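Local coordinates for ABC transporter, substrate binding protein (Mannopine) (Agrobacterium fabrum, PDB 5L9S) that serves as the periplasmic solute-binding component of an ABC transporter, probably delivering the opine mannopine for uptake, at residues A[49-52]-A[58-61]. Sequence-based numbering, arbitrary orientation.
Sequences TAMV and TWDL
One face of the W59 indole carries the sulfur of M51. SD stands 4.0 Å above the W59 ring plane, displaced from the middle of the whole indole toward its rim. It sits almost straight over the five-membered ring, 16° off the normal, which makes this a Met-aromatic contact over the face of the pyrrole part. From M51 SD to the centroid of that ring is 4.2 Å. Within the ring the nearest atom to the sulfur is CG, with M51 SD to W59 CG at 4.1 Å. The M51 chain runs roughly perpendicular to the W59 side chain. M51 CB points from the helix toward the loop, and the chain runs out extended through chi2 (169°) before bending at chi3 (35°). That bend turns the methyl away from the middle of the indole and in against the T58-W59 backbone, just before strand 61-65. There M51 CE lies 3.5 Å from both T58 N and W59 N, and 3.8 Å from W59 CB.

In the fold, this is the loop from helix 41-53 into strand 61-65, the second half of a beta-alpha-beta crossover (strand 33-38, helix 41-53, strand 61-65) in a periplasmic binding protein lobe; both strands pair in parallel with strand 4-9, which lies between them. W59 is buried where the helix meets the sheet, its side chain touching K44, K47 and V48 on the helix and V6 and A8 on strand 4-9. M51 also touches V241. No hydrogen bond joins the two segments, which meet through van der Waals and sulfur-aromatic packing. T58 sits at the exposed margin, its CB 4.4 Å from M51 SD. Next along the chain, CB of D60 is directed away from 49-52, and the carboxylate is held by backbone N-H groups, OD1 by N246 and OD2 by V6.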
loop_
_atom_site.group_PDB
_atom_site.type_symbol
_atom_site.label_atom_id
_atom_site.label_comp_id
_atom_site.label_asym_id
_atom_site.label_seq_id
_atom_site.Cartn_x
_atom_site.Cartn_y
_atom_site.Cartn_z
ATOM N N THR A 49 -7.868 20.488 -3.178
ATOM C CA THR A 49 -8.372 21.409 -2.175
ATOM C C THR A 49 -8.685 22.785 -2.808
ATOM O O THR A 49 -9.826 23.250 -2.719
ATOM C CB THR A 49 -7.418 21.455 -0.959
ATOM O OG1 THR A 49 -7.122 20.125 -0.541
ATOM C CG2 THR A 49 -7.992 22.252 0.206
ATOM N N ALA A 50 -7.684 23.382 -3.501
ATOM C CA ALA A 50 -7.798 24.696 -4.156
ATOM C C ALA A 50 -8.959 24.763 -5.155
ATOM O O ALA A 50 -9.681 25.762 -5.212
ATOM C CB ALA A 50 -6.492 25.053 -4.846
ATOM N N MET A 51 -9.146 23.685 -5.926
ATOM C CA MET A 51 -10.226 23.537 -6.897
ATOM C C MET A 51 -11.583 23.500 -6.194
ATOM O O MET A 51 -12.522 24.109 -6.680
ATOM C CB MET A 51 -10.043 22.222 -7.644
ATOM C CG MET A 51 -9.170 22.332 -8.851
ATOM S SD MET A 51 -8.725 20.711 -9.512
ATOM C CE MET A 51 -10.219 19.776 -9.185
ATOM N N VAL A 52 -11.690 22.733 -5.079
ATOM C CA VAL A 52 -12.914 22.581 -4.290
ATOM C C VAL A 52 -13.321 23.919 -3.637
ATOM O O VAL A 52 -14.507 24.248 -3.702
ATOM C CB VAL A 52 -12.833 21.394 -3.293
ATOM C CG1 VAL A 52 -13.970 21.437 -2.269
ATOM C CG2 VAL A 52 -12.835 20.054 -4.038
ATOM N N THR A 58 -11.456 21.030 -12.156
ATOM C CA THR A 58 -10.943 20.595 -13.439
ATOM C C THR A 58 -10.895 19.075 -13.496
ATOM O O THR A 58 -11.268 18.501 -14.514
ATOM C CB THR A 58 -9.623 21.293 -13.759
ATOM O OG1 THR A 58 -9.867 22.701 -13.842
ATOM C CG2 THR A 58 -9.002 20.822 -15.086
ATOM N N TRP A 59 -10.515 18.436 -12.381
ATOM C CA TRP A 59 -10.304 16.999 -12.216
ATOM C C TRP A 59 -11.549 16.254 -11.730
ATOM O O TRP A 59 -12.345 16.805 -10.970
ATOM C CB TRP A 59 -9.147 16.736 -11.248
ATOM C CG TRP A 59 -7.813 17.343 -11.574
ATOM C CD1 TRP A 59 -7.458 18.029 -12.698
ATOM C CD2 TRP A 59 -6.645 17.294 -10.744
ATOM N NE1 TRP A 59 -6.143 18.427 -12.612
ATOM C CE2 TRP A 59 -5.616 17.977 -11.431
ATOM C CE3 TRP A 59 -6.367 16.728 -9.477
ATOM C CZ2 TRP A 59 -4.337 18.136 -10.889
ATOM C CZ3 TRP A 59 -5.091 16.862 -8.948
ATOM C CH2 TRP A 59 -4.087 17.540 -9.658
ATOM N N ASP A 60 -11.707 14.997 -12.173
ATOM C CA ASP A 60 -12.807 14.114 -11.810
ATOM C C ASP A 60 -12.350 13.092 -10.766
ATOM O O ASP A 60 -13.081 12.790 -9.816
ATOM C CB ASP A 60 -13.313 13.360 -13.054
ATOM C CG ASP A 60 -13.910 14.243 -14.121
ATOM O OD1 ASP A 60 -14.993 14.790 -13.891
ATOM O OD2 ASP A 60 -13.323 14.334 -15.212
ATOM N N LEU A 61 -11.151 12.512 -10.987
ATOM C CA LEU A 61 -10.568 11.469 -10.143
ATOM C C LEU A 61 -9.111 11.733 -9.865
ATOM O O LEU A 61 -8.438 12.369 -10.667
ATOM C CB LEU A 61 -10.686 10.090 -10.827
ATOM C CG LEU A 61 -12.065 9.530 -11.150
ATOM C CD1 LEU A 61 -11.960 8.405 -12.148
ATOM C CD2 LEU A 61 -12.791 9.064 -9.907
#